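Local atomic coordinates of SidF, inhibitor of growth family, member 3 (Legionella pneumophila subsp. pneumophila, PDB entry 4FYE), a protein that acts as a phosphoinositide phosphatase, probably removing the 3-phosphate from inositol lipids of host membranes during Legionella infection. Residues W319-E324 with E348-S353; Q341-Y346 with I396-N401; A559-H564 with Q608-Y613; C603-Q608 with Q628-S633; A86-D91 with D171-N176. The protein carries 1 engineered substitution. All coordinates share one frame; numbering follows the deposited sequence. Where two conformers were deposited one is given.

Contact 1 of 5, residues W319-E324 with E348-S353; sequences WNKIPE and EHNPLS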
# COMPACT_ATOMS: atom_id res chain seq x y z
N TRP A 319 26.04 10.47 -9.05
CA TRP A 319 27.21 11.18 -9.36
C TRP A 319 27.36 12.49 -8.63
O TRP A 319 28.46 12.81 -8.13
CB TRP A 319 27.20 11.43 -10.84
CG TRP A 319 28.47 12.03 -11.37
CD1 TRP A 319 28.68 13.34 -11.79
CD2 TRP A 319 29.76 11.34 -11.56
NE1 TRP A 319 29.97 13.51 -12.23
CE2 TRP A 319 30.68 12.35 -12.10
CE3 TRP A 319 30.24 10.04 -11.33
CZ2 TRP A 319 32.02 12.05 -12.41
CZ3 TRP A 319 31.60 9.74 -11.65
CH2 TRP A 319 32.46 10.72 -12.16
N ASN A 320 26.30 13.29 -8.59
CA ASN A 320 26.42 14.62 -8.02
C ASN A 320 26.62 14.51 -6.53
O ASN A 320 27.15 15.38 -5.91
CB ASN A 320 25.19 15.50 -8.34
CG ASN A 320 24.96 15.69 -9.86
OD1 ASN A 320 25.89 15.96 -10.64
ND2 ASN A 320 23.69 15.58 -10.27
N LYS A 321 26.17 13.40 -5.99
CA LYS A 321 26.24 13.12 -4.59
C LYS A 321 27.54 12.43 -4.19
O LYS A 321 27.77 12.20 -3.04
CB LYS A 321 25.01 12.29 -4.20
CG LYS A 321 24.09 12.98 -3.21
CD LYS A 321 23.47 14.25 -3.73
CE LYS A 321 23.39 15.26 -2.59
NZ LYS A 321 22.01 15.14 -2.02
N ILE A 322 28.44 12.15 -5.12
CA ILE A 322 29.71 11.58 -4.68
C ILE A 322 30.85 12.64 -4.70
O ILE A 322 31.14 13.20 -5.76
CB ILE A 322 30.07 10.39 -5.56
CG1 ILE A 322 28.95 9.37 -5.50
CG2 ILE A 322 31.42 9.78 -5.20
CD1 ILE A 322 29.07 8.38 -6.65
N PRO A 323 31.49 12.93 -3.54
CA PRO A 323 32.42 14.09 -3.61
C PRO A 323 33.46 13.94 -4.69
O PRO A 323 33.89 12.83 -4.95
CB PRO A 323 33.06 14.09 -2.25
CG PRO A 323 31.89 13.64 -1.36
CD PRO A 323 31.12 12.60 -2.15
N GLU A 324 33.88 15.04 -5.31
CA GLU A 324 34.77 14.95 -6.46
C GLU A 324 35.94 13.98 -6.30
O GLU A 324 36.27 13.22 -7.20
CB GLU A 324 35.30 16.33 -6.82
CG GLU A 324 35.55 16.55 -8.30
CD GLU A 324 36.41 17.78 -8.53
OE1 GLU A 324 37.17 17.81 -9.54
OE2 GLU A 324 36.33 18.71 -7.67
N GLU A 348 28.42 4.79 0.48
CA GLU A 348 29.60 4.82 1.31
C GLU A 348 29.83 6.26 1.81
O GLU A 348 30.16 6.47 2.96
CB GLU A 348 30.76 4.21 0.52
CG GLU A 348 32.18 4.39 1.04
CD GLU A 348 33.25 3.87 0.03
OE1 GLU A 348 34.37 4.46 -0.03
OE2 GLU A 348 32.98 2.88 -0.71
N HIS A 349 29.53 7.25 0.99
CA HIS A 349 29.74 8.64 1.37
C HIS A 349 28.53 9.46 1.76
O HIS A 349 28.69 10.64 2.03
CB HIS A 349 30.50 9.34 0.24
CG HIS A 349 31.80 8.66 -0.11
ND1 HIS A 349 32.95 8.96 0.49
CD2 HIS A 349 32.06 7.63 -0.95
CE1 HIS A 349 33.92 8.19 0.04
NE2 HIS A 349 33.39 7.37 -0.85
N ASN A 350 27.31 8.91 1.78
CA ASN A 350 26.18 9.71 2.20
C ASN A 350 25.31 9.00 3.23
O ASN A 350 24.95 7.83 3.05
CB ASN A 350 25.33 10.12 0.96
CG ASN A 350 26.09 11.06 -0.02
OD1 ASN A 350 25.95 12.26 0.06
ND2 ASN A 350 26.85 10.52 -0.91
N PRO A 351 25.01 9.69 4.34
CA PRO A 351 24.09 9.18 5.38
C PRO A 351 22.72 9.06 4.78
O PRO A 351 22.31 9.91 4.03
CB PRO A 351 24.07 10.28 6.46
CG PRO A 351 25.30 11.15 6.17
CD PRO A 351 25.93 10.72 4.85
N LEU A 352 22.03 7.98 5.05
CA LEU A 352 20.79 7.71 4.37
C LEU A 352 19.72 7.91 5.36
O LEU A 352 19.89 7.51 6.53
CB LEU A 352 20.73 6.29 3.92
CG LEU A 352 20.99 6.05 2.44
CD1 LEU A 352 21.79 7.16 1.78
CD2 LEU A 352 21.71 4.72 2.30
N SER A 353 18.62 8.53 4.93
CA SER A 353 17.52 8.55 5.83
C SER A 353 16.22 8.52 5.13
O SER A 353 16.07 8.97 4.02
CB SER A 353 17.61 9.68 6.89
OG SER A 353 17.95 10.87 6.30
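The side-chain amide nitrogen of N350 grips two backbone carbonyls. ND2 donates to K321 O at 2.9 Å and also to Y346 O, four residues earlier in the sequence. The asparagine thus joins the end of helix 315-320 to the C-terminal end region of helix 335-349, at the protein surface. The bond to K321 is nearly straight, with an N-H...O angle of 164°. The oxygen lies close to the amide plane of N350. Seen from the acceptor, the donor stands above the carbonyl plane of K321, 37° out of it. CG of N350 sits beside its own backbone N and anti to the carbonyl carbon (chi1 -66°), which turns the amide toward K321.

The rest is light packing. The K321 chain runs across the N350 side chain, nearly perpendicular to it. R327 holds the loop after the helix: it bonds to I322 O and makes a cation-pi contact with W319. Nearer the asparagine, P323 CD comes within 4.1 Å of H349 CB, and K321 CG lies 3.8 Å from N350 OD1.

Contact 2 of 5, residues Q341-Y346 with I396-N401; sequences QLIKLY and IQTGSN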
# COMPACT_ATOMS: atom_id res chain seq x y z
N GLN A 341 28.51 0.75 -9.27
CA GLN A 341 29.65 1.42 -8.69
C GLN A 341 29.19 2.78 -8.11
O GLN A 341 29.55 3.15 -7.00
CB GLN A 341 30.73 1.61 -9.77
CG GLN A 341 32.05 2.06 -9.22
CD GLN A 341 33.03 2.55 -10.32
OE1 GLN A 341 32.63 3.15 -11.34
NE2 GLN A 341 34.32 2.31 -10.11
N LEU A 342 28.36 3.49 -8.86
CA LEU A 342 27.72 4.69 -8.39
C LEU A 342 26.93 4.46 -7.11
O LEU A 342 27.04 5.25 -6.19
CB LEU A 342 26.77 5.21 -9.47
CG LEU A 342 27.29 6.28 -10.42
CD1 LEU A 342 28.77 6.60 -10.22
CD2 LEU A 342 26.93 5.96 -11.86
N ILE A 343 26.17 3.37 -7.03
CA ILE A 343 25.32 3.17 -5.85
C ILE A 343 26.18 2.91 -4.64
O ILE A 343 25.99 3.51 -3.57
CB ILE A 343 24.32 2.05 -6.06
CG1 ILE A 343 23.28 2.54 -7.05
CG2 ILE A 343 23.63 1.67 -4.73
CD1 ILE A 343 22.35 1.42 -7.54
N LYS A 344 27.17 2.06 -4.84
CA LYS A 344 28.12 1.74 -3.80
C LYS A 344 28.87 2.98 -3.28
O LYS A 344 28.97 3.16 -2.10
CB LYS A 344 29.12 0.67 -4.29
CG LYS A 344 30.13 0.35 -3.19
CD LYS A 344 31.44 -0.27 -3.64
CE LYS A 344 32.46 -0.02 -2.55
NZ LYS A 344 33.55 -1.04 -2.62
N LEU A 345 29.38 3.81 -4.16
CA LEU A 345 30.09 5.00 -3.72
C LEU A 345 29.12 5.96 -3.07
O LEU A 345 29.44 6.55 -2.07
CB LEU A 345 30.83 5.67 -4.89
CG LEU A 345 32.13 4.95 -5.32
CD1 LEU A 345 32.69 5.40 -6.67
CD2 LEU A 345 33.24 5.02 -4.27
N TYR A 346 27.91 6.08 -3.60
CA TYR A 346 26.92 6.96 -3.06
C TYR A 346 26.64 6.59 -1.62
O TYR A 346 26.54 7.51 -0.73
CB TYR A 346 25.63 6.96 -3.90
CG TYR A 346 24.46 7.68 -3.19
CD1 TYR A 346 24.53 9.05 -2.91
CD2 TYR A 346 23.37 7.02 -2.79
CE1 TYR A 346 23.50 9.70 -2.25
CE2 TYR A 346 22.35 7.66 -2.14
CZ TYR A 346 22.43 9.00 -1.86
OH TYR A 346 21.40 9.66 -1.18
N ILE A 396 21.71 -2.96 0.87
CA ILE A 396 21.24 -2.27 -0.29
C ILE A 396 21.76 -3.08 -1.45
O ILE A 396 22.98 -3.29 -1.56
CB ILE A 396 21.84 -0.82 -0.35
CG1 ILE A 396 21.28 0.05 0.79
CG2 ILE A 396 21.67 -0.17 -1.73
CD1 ILE A 396 19.94 0.60 0.49
N GLN A 397 20.85 -3.52 -2.31
CA GLN A 397 21.25 -4.13 -3.59
C GLN A 397 21.89 -3.12 -4.56
O GLN A 397 21.21 -2.18 -4.97
CB GLN A 397 20.02 -4.64 -4.31
CG GLN A 397 19.39 -5.86 -3.74
CD GLN A 397 20.42 -6.92 -3.52
OE1 GLN A 397 20.71 -7.27 -2.36
NE2 GLN A 397 21.04 -7.39 -4.61
N THR A 398 23.13 -3.35 -4.99
CA THR A 398 23.81 -2.45 -5.93
C THR A 398 23.70 -2.91 -7.38
O THR A 398 23.58 -2.11 -8.30
CB THR A 398 25.30 -2.26 -5.60
OG1 THR A 398 25.98 -3.49 -5.78
CG2 THR A 398 25.50 -1.78 -4.16
N GLY A 399 23.77 -4.22 -7.57
CA GLY A 399 23.68 -4.83 -8.87
C GLY A 399 23.13 -6.22 -8.66
O GLY A 399 22.74 -6.60 -7.54
N SER A 400 23.09 -7.01 -9.74
CA SER A 400 22.44 -8.32 -9.68
C SER A 400 23.26 -9.34 -8.87
O SER A 400 22.71 -10.29 -8.37
CB SER A 400 22.04 -8.85 -11.07
OG SER A 400 23.19 -9.28 -11.75
N ASN A 401 24.55 -9.11 -8.67
CA ASN A 401 25.30 -10.01 -7.81
C ASN A 401 26.03 -9.31 -6.68
O ASN A 401 26.99 -9.84 -6.15
CB ASN A 401 26.29 -10.82 -8.66
CG ASN A 401 26.51 -12.24 -8.12
OD1 ASN A 401 26.03 -12.60 -7.04
ND2 ASN A 401 27.26 -13.04 -8.88
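I343 meets the strand with two of its carbons. Its CG2 methyl lies 4.0 Å from I396 CG2 and equally far from T398 CG2. Its CD1 extends to the backbone, 3.8 Å from T398 O. K344 adds a looser touch, with its backbone N 4.2 Å from T398 CG2. No hydrogen bond crosses between the two segments. This is helix-on-sheet packing, helix 335-349 against strand 391-399. The axes of 341-346 and 396-399 approach to 7.6 Å and run at 144°, closer to antiparallel than to parallel.

Rotation about the CA-CB bond sorts the two branches of T398. OG1 sits between the backbone N and the carbonyl carbon (chi1 66°), where it hydrogen-bonds to T402 OG1. That places the CG2 methyl anti to the carbonyl carbon and turned to I343. The polar end is thus held by the next strand, while the apolar end faces the helix.

I343 also packs on L318 of helix 315-320 and on I310 of helix 284-311. Strand 391-399 is an outermost strand of a mixed sheet, and strand 402-416 runs antiparallel beside it.

Contact 3 of 5, residues A559-H564 with Q608-Y613; sequences AYYTEH and QAQELY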
# COMPACT_ATOMS: atom_id res chain seq x y z
N ALA A 559 -9.03 25.57 18.19
CA ALA A 559 -9.65 26.88 18.34
C ALA A 559 -9.14 27.87 17.29
O ALA A 559 -9.89 28.75 16.85
CB ALA A 559 -9.42 27.43 19.74
N TYR A 560 -7.86 27.74 16.89
CA TYR A 560 -7.30 28.65 15.90
C TYR A 560 -7.92 28.38 14.54
O TYR A 560 -8.32 29.32 13.84
CB TYR A 560 -5.81 28.45 15.79
CG TYR A 560 -5.14 29.34 14.78
CD1 TYR A 560 -5.16 29.02 13.43
CD2 TYR A 560 -4.48 30.53 15.18
CE1 TYR A 560 -4.55 29.82 12.49
CE2 TYR A 560 -3.86 31.35 14.24
CZ TYR A 560 -3.89 31.00 12.89
OH TYR A 560 -3.27 31.77 11.92
N TYR A 561 -8.03 27.11 14.18
CA TYR A 561 -8.58 26.76 12.88
C TYR A 561 -10.02 27.21 12.76
O TYR A 561 -10.44 27.71 11.71
CB TYR A 561 -8.50 25.25 12.64
CG TYR A 561 -9.24 24.85 11.39
CD1 TYR A 561 -8.72 25.13 10.14
CD2 TYR A 561 -10.47 24.22 11.46
CE1 TYR A 561 -9.40 24.78 8.99
CE2 TYR A 561 -11.15 23.87 10.31
CZ TYR A 561 -10.61 24.15 9.09
OH TYR A 561 -11.27 23.81 7.94
N THR A 562 -10.77 27.04 13.83
CA THR A 562 -12.18 27.40 13.79
C THR A 562 -12.32 28.88 13.53
O THR A 562 -13.17 29.30 12.74
CB THR A 562 -12.86 27.08 15.12
OG1 THR A 562 -12.27 25.91 15.69
CG2 THR A 562 -14.33 26.83 14.90
N GLU A 563 -11.49 29.68 14.19
CA GLU A 563 -11.49 31.12 13.99
C GLU A 563 -11.05 31.57 12.60
O GLU A 563 -11.65 32.46 12.01
CB GLU A 563 -10.60 31.78 15.04
CG GLU A 563 -11.36 32.39 16.20
CD GLU A 563 -10.97 33.83 16.45
OE1 GLU A 563 -11.02 34.63 15.49
OE2 GLU A 563 -10.61 34.16 17.60
N HIS A 564 -9.99 30.96 12.08
CA HIS A 564 -9.36 31.46 10.88
C HIS A 564 -9.75 30.78 9.61
O HIS A 564 -9.29 31.16 8.52
CB HIS A 564 -7.86 31.43 11.04
CG HIS A 564 -7.39 32.02 12.34
ND1 HIS A 564 -7.08 33.32 12.47
CD2 HIS A 564 -7.20 31.45 13.59
CE1 HIS A 564 -6.71 33.57 13.73
NE2 HIS A 564 -6.78 32.42 14.41
N GLN A 608 -7.43 21.04 3.94
CA GLN A 608 -8.62 20.23 3.75
C GLN A 608 -8.66 19.12 4.74
O GLN A 608 -9.75 18.73 5.16
CB GLN A 608 -8.65 19.66 2.36
CG GLN A 608 -8.60 20.71 1.29
CD GLN A 608 -9.89 21.47 1.18
OE1 GLN A 608 -10.95 20.85 1.03
NE2 GLN A 608 -9.82 22.82 1.26
N ALA A 609 -7.49 18.64 5.15
CA ALA A 609 -7.43 17.64 6.19
C ALA A 609 -7.84 18.23 7.54
O ALA A 609 -8.58 17.62 8.35
CB ALA A 609 -6.07 17.02 6.21
N GLN A 610 -7.45 19.48 7.76
CA GLN A 610 -7.80 20.16 8.97
C GLN A 610 -9.27 20.28 9.10
O GLN A 610 -9.79 20.05 10.20
CB GLN A 610 -7.14 21.54 9.02
CG GLN A 610 -5.63 21.43 9.16
CD GLN A 610 -4.93 22.77 9.11
OE1 GLN A 610 -3.96 23.01 9.84
NE2 GLN A 610 -5.41 23.65 8.24
N GLU A 611 -9.97 20.60 8.01
CA GLU A 611 -11.41 20.77 8.11
C GLU A 611 -12.06 19.46 8.61
O GLU A 611 -12.90 19.46 9.52
CB GLU A 611 -12.05 21.25 6.79
CG GLU A 611 -13.58 21.13 6.82
CD GLU A 611 -14.28 21.17 5.46
OE1 GLU A 611 -14.19 22.23 4.79
OE2 GLU A 611 -14.96 20.15 5.09
N LEU A 612 -11.63 18.33 8.01
CA LEU A 612 -12.25 17.03 8.26
C LEU A 612 -11.91 16.55 9.67
O LEU A 612 -12.67 15.81 10.31
CB LEU A 612 -11.75 16.02 7.23
CG LEU A 612 -12.50 15.64 5.92
CD1 LEU A 612 -13.97 16.13 5.76
CD2 LEU A 612 -11.69 16.01 4.70
N TYR A 613 -10.74 16.98 10.15
CA TYR A 613 -10.23 16.46 11.40
C TYR A 613 -10.79 17.31 12.54
O TYR A 613 -11.46 16.79 13.44
CB TYR A 613 -8.67 16.38 11.42
CG TYR A 613 -8.12 16.02 12.79
CD1 TYR A 613 -8.35 14.75 13.35
CD2 TYR A 613 -7.46 16.99 13.56
CE1 TYR A 613 -7.90 14.45 14.62
CE2 TYR A 613 -7.00 16.71 14.85
CZ TYR A 613 -7.21 15.44 15.37
OH TYR A 613 -6.73 15.20 16.64
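Y561 carries this contact alone from its side, reaching across to Q610 and E611. CG is anti to the backbone N (chi1 172°), and from CB the ring points at helix 590-614. CD1 is 4.1 Å from Q610 CB, and CE1 comes to 4.0 Å from the same carbon. That carbon lies over one ring face, 4.2 Å from the centroid and 23° off the normal, a CH-pi contact. Q610 NE2 also approaches CD1, but the amide plane is turned 53° from the ring, so the amide does not stack on it.

Farther out, CE2 passes E611 CA at 3.8 Å and CZ is closer still, at 3.6 Å. At the tip, OH is modelled 2.9 Å from E611 CB, closer than normal packing allows, so its exact place is doubtful. The extended E611 chain carries its carboxylate well beyond the Y561 hydroxyl.

The segments belong to successive helices, 522-583 and 590-614, joined by a short loop. The far face of 590-614 is covered by helix 626-637, where A609 meets L627 and M631. Y613 touches helix 438-458, and its OH is bonded to D554.

Contact 4 of 5, residues C603-Q608 with Q628-S633; sequences CAYLTQ and QTLMAS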
# COMPACT_ATOMS: atom_id res chain seq x y z
N CYS A 603 -0.30 23.24 0.71
CA CYS A 603 -1.28 24.00 1.47
C CYS A 603 -2.69 23.44 1.30
O CYS A 603 -3.44 23.33 2.28
CB CYS A 603 -1.26 25.46 1.04
SG CYS A 603 0.33 26.19 1.37
N ALA A 604 -3.05 23.07 0.07
CA ALA A 604 -4.42 22.65 -0.17
C ALA A 604 -4.67 21.36 0.54
O ALA A 604 -5.69 21.25 1.19
CB ALA A 604 -4.76 22.55 -1.65
N TYR A 605 -3.74 20.41 0.47
CA TYR A 605 -3.96 19.13 1.16
C TYR A 605 -4.08 19.33 2.66
O TYR A 605 -5.00 18.83 3.30
CB TYR A 605 -2.87 18.11 0.85
CG TYR A 605 -2.95 17.58 -0.58
CD1 TYR A 605 -4.15 17.09 -1.12
CD2 TYR A 605 -1.81 17.54 -1.39
CE1 TYR A 605 -4.21 16.61 -2.41
CE2 TYR A 605 -1.83 17.08 -2.70
CZ TYR A 605 -3.02 16.62 -3.21
OH TYR A 605 -3.04 16.16 -4.49
N LEU A 606 -3.17 20.11 3.24
CA LEU A 606 -3.26 20.31 4.68
C LEU A 606 -4.60 20.94 5.11
O LEU A 606 -5.31 20.42 5.96
CB LEU A 606 -2.13 21.19 5.13
CG LEU A 606 -1.54 20.95 6.54
CD1 LEU A 606 -1.21 22.33 7.14
CD2 LEU A 606 -2.37 20.09 7.49
N THR A 607 -4.97 22.07 4.54
CA THR A 607 -6.14 22.74 5.07
C THR A 607 -7.40 21.90 4.93
O THR A 607 -8.31 22.02 5.72
CB THR A 607 -6.35 24.09 4.40
OG1 THR A 607 -6.45 23.88 2.99
CG2 THR A 607 -5.17 24.95 4.66
N GLN A 608 -7.43 21.04 3.94
CA GLN A 608 -8.62 20.23 3.75
C GLN A 608 -8.66 19.12 4.74
O GLN A 608 -9.75 18.73 5.16
CB GLN A 608 -8.65 19.66 2.36
CG GLN A 608 -8.60 20.71 1.29
CD GLN A 608 -9.89 21.47 1.18
OE1 GLN A 608 -10.95 20.85 1.03
NE2 GLN A 608 -9.82 22.82 1.26
N GLN A 628 -7.79 10.24 5.21
CA GLN A 628 -6.70 9.31 4.95
C GLN A 628 -6.06 9.65 3.62
O GLN A 628 -4.82 9.74 3.50
CB GLN A 628 -7.26 7.89 5.01
CG GLN A 628 -7.99 7.53 6.33
CD GLN A 628 -9.50 7.80 6.33
OE1 GLN A 628 -9.94 8.77 5.79
NE2 GLN A 628 -10.27 6.97 7.00
N THR A 629 -6.89 9.93 2.61
CA THR A 629 -6.36 10.27 1.27
C THR A 629 -5.60 11.57 1.29
O THR A 629 -4.54 11.66 0.68
CB THR A 629 -7.46 10.42 0.22
OG1 THR A 629 -8.16 9.18 0.14
CG2 THR A 629 -6.87 10.71 -1.17
N LEU A 630 -6.10 12.55 2.07
CA LEU A 630 -5.51 13.86 2.09
C LEU A 630 -4.18 13.75 2.70
O LEU A 630 -3.17 14.17 2.11
CB LEU A 630 -6.39 14.85 2.83
CG LEU A 630 -7.59 15.13 1.92
CD1 LEU A 630 -8.83 15.78 2.59
CD2 LEU A 630 -7.10 15.94 0.73
N MET A 631 -4.13 13.12 3.85
CA MET A 631 -2.86 12.97 4.55
C MET A 631 -1.87 12.12 3.74
O MET A 631 -0.67 12.43 3.69
CB MET A 631 -3.08 12.42 5.96
CG MET A 631 -3.97 13.31 6.81
SD MET A 631 -3.09 14.87 6.96
CE MET A 631 -2.40 14.74 8.59
N ALA A 632 -2.36 11.12 3.01
CA ALA A 632 -1.38 10.29 2.27
C ALA A 632 -0.86 11.13 1.14
O ALA A 632 0.32 11.16 0.86
CB ALA A 632 -1.99 9.03 1.75
N SER A 633 -1.75 11.88 0.51
CA SER A 633 -1.32 12.75 -0.58
C SER A 633 -0.29 13.80 -0.09
O SER A 633 0.68 14.13 -0.81
CB SER A 633 -2.54 13.42 -1.17
OG SER A 633 -3.41 12.36 -1.61
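Helix segments 603-608 and 628-633 cross with their axes 8.8 Å apart at a signed angle of -147°, bringing Y605 and L630 closest. The Y605 ring is approached from two directions. S633 CB lies over the centre of one face, 3.8 Å from the centroid and 10° off the normal, a well-centred CH-pi contact. L630 comes in at the edge, its CD2 3.7 Å from Y605 CD1. The other L630 methyl, CD1, reaches 3.9 Å to Q608 CB.

This is a buried antiparallel packing of consecutive helices, 590-614 and 626-637, with helices 438-458 and 652-668 packed nearby. The S633 hydroxyl turns back to its own helix, so that CB, not OG, meets the ring. S633 OG donates to T629 O at 2.6 Å. S633 N reaches that same oxygen from the opposite face of the carbonyl plane. Beyond the pair, the Y605 ring meets Y675 at about 45°, and Y605 OH is hydrogen-bonded to N663 ND2.

Contact 5 of 5, residues A86-D91 with D171-N176; sequences AKSLID and DKEGHN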
# COMPACT_ATOMS: atom_id res chain seq x y z
N ALA A 86 -2.69 -28.13 -5.09
CA ALA A 86 -2.85 -29.50 -4.81
C ALA A 86 -1.67 -30.29 -5.29
O ALA A 86 -1.25 -31.19 -4.61
CB ALA A 86 -4.15 -30.06 -5.39
N LYS A 87 -1.14 -29.94 -6.46
CA LYS A 87 -0.16 -30.83 -7.10
C LYS A 87 1.17 -30.65 -6.40
O LYS A 87 1.97 -31.61 -6.23
CB LYS A 87 -0.04 -30.52 -8.59
CG LYS A 87 -1.14 -31.16 -9.39
CD LYS A 87 -0.93 -30.96 -10.88
CE LYS A 87 -2.05 -31.65 -11.61
NZ LYS A 87 -1.75 -31.74 -13.05
N SER A 88 1.38 -29.41 -5.97
CA SER A 88 2.58 -29.04 -5.24
C SER A 88 2.61 -29.83 -3.92
O SER A 88 3.63 -30.43 -3.61
CB SER A 88 2.63 -27.53 -5.01
OG SER A 88 3.84 -27.17 -4.39
N LEU A 89 1.48 -29.90 -3.22
CA LEU A 89 1.38 -30.66 -1.95
C LEU A 89 1.59 -32.13 -2.09
O LEU A 89 2.37 -32.71 -1.31
CB LEU A 89 0.08 -30.39 -1.20
CG LEU A 89 0.14 -29.56 0.09
CD1 LEU A 89 1.36 -28.65 0.17
CD2 LEU A 89 -1.14 -28.79 0.39
N ILE A 90 0.95 -32.76 -3.08
CA ILE A 90 1.18 -34.21 -3.27
C ILE A 90 2.59 -34.54 -3.78
O ILE A 90 3.08 -35.64 -3.56
CB ILE A 90 0.05 -34.99 -4.03
CG1 ILE A 90 -0.02 -34.65 -5.51
CG2 ILE A 90 -1.32 -34.74 -3.39
CD1 ILE A 90 -1.47 -34.50 -5.98
N ASP A 91 3.24 -33.57 -4.44
CA ASP A 91 4.64 -33.74 -4.90
C ASP A 91 5.63 -33.68 -3.74
O ASP A 91 6.57 -34.46 -3.69
CB ASP A 91 5.04 -32.72 -5.97
CG ASP A 91 4.68 -33.16 -7.41
OD1 ASP A 91 3.90 -34.13 -7.60
OD2 ASP A 91 5.17 -32.51 -8.36
N ASP A 171 -4.76 -24.16 0.95
CA ASP A 171 -4.80 -22.72 1.02
C ASP A 171 -3.41 -22.15 1.29
O ASP A 171 -2.84 -21.40 0.47
CB ASP A 171 -5.79 -22.37 2.14
CG ASP A 171 -5.89 -20.89 2.41
OD1 ASP A 171 -6.20 -20.10 1.47
OD2 ASP A 171 -5.65 -20.52 3.59
N LYS A 172 -2.84 -22.57 2.42
CA LYS A 172 -1.46 -22.23 2.77
C LYS A 172 -0.51 -22.49 1.63
O LYS A 172 0.31 -21.66 1.32
CB LYS A 172 -1.03 -23.04 3.99
CG LYS A 172 -0.07 -22.33 4.94
CD LYS A 172 -0.25 -22.87 6.36
CE LYS A 172 -1.50 -22.28 7.03
NZ LYS A 172 -2.15 -23.23 7.98
N GLU A 173 -0.60 -23.64 0.98
CA GLU A 173 0.31 -23.86 -0.16
C GLU A 173 0.05 -22.94 -1.38
O GLU A 173 0.95 -22.59 -2.12
CB GLU A 173 0.29 -25.31 -0.60
CG GLU A 173 1.33 -25.64 -1.64
CD GLU A 173 2.76 -25.59 -1.09
OE1 GLU A 173 2.98 -25.24 0.10
OE2 GLU A 173 3.70 -25.92 -1.87
N GLY A 174 -1.21 -22.60 -1.62
CA GLY A 174 -1.51 -21.76 -2.76
C GLY A 174 -0.82 -20.42 -2.52
O GLY A 174 -0.17 -19.88 -3.42
N HIS A 175 -0.98 -19.90 -1.29
CA HIS A 175 -0.32 -18.67 -0.90
C HIS A 175 1.17 -18.78 -1.06
O HIS A 175 1.79 -17.86 -1.61
CB HIS A 175 -0.77 -18.21 0.49
CG HIS A 175 -2.18 -17.62 0.51
ND1 HIS A 175 -2.46 -16.40 -0.00
CD2 HIS A 175 -3.39 -18.12 1.00
CE1 HIS A 175 -3.78 -16.13 0.16
NE2 HIS A 175 -4.35 -17.18 0.77
N ASN A 176 1.77 -19.91 -0.67
CA ASN A 176 3.23 -20.00 -0.76
C ASN A 176 3.75 -19.97 -2.16
O ASN A 176 4.84 -19.45 -2.41
CB ASN A 176 3.82 -21.22 -0.07
CG ASN A 176 3.62 -21.21 1.44
OD1 ASN A 176 3.89 -22.23 2.10
ND2 ASN A 176 3.12 -20.09 2.01
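L89 and E173 form the tight, buried part of this packing between helices 71-92 and 167-180. The two side chains lie alongside each other, pointing opposite ways. L89 CD1 lies 3.5 Å from E173 CG and 3.6 Å from E173 CB, so the leucine methyl rests on the aliphatic part of the glutamate. The other methyl, CD2, is 3.9 Å from E173 CB. L89 continues into an apolar patch with A169 and L170.

On the other, sparser side lies S88, which is partly exposed. E173 reaches it through a bend: CG is anti to the backbone N (chi1 -172°), and the chain then turns at chi2 (69°). OE2 also forms a salt bridge with K92. Two donors on one oxygen would help to stabilise the carboxylate as an anion at the margin of an apolar contact. S88 OG donates to E173 OE2 at 2.8 Å; OE2 accepts through its anti lone pair, the one facing away from OE1.

Contacts 1 and 2 share helix 335-349. They touch through K321 with Y346 and I322 with L345, their centres about 12 Å apart. Contact 1 is on the surface and rests on an asparagine amide hydrogen-bonded to main-chain carbonyls; contact 2 is buried and apolar, set against an edge strand. Contacts 3 and 4 share helix 590-614 and residue Q608, with centres again about 12 Å apart. Both use a tyrosine face, but contact 3 is partly buried and contact 4 lies in the interior, nearest the chain centre. Contact 5 stands apart, its centre about 53 Å from that of contact 3. It is buried, yet it alone of the five has a side-chain to side-chain hydrogen bond across its two segments.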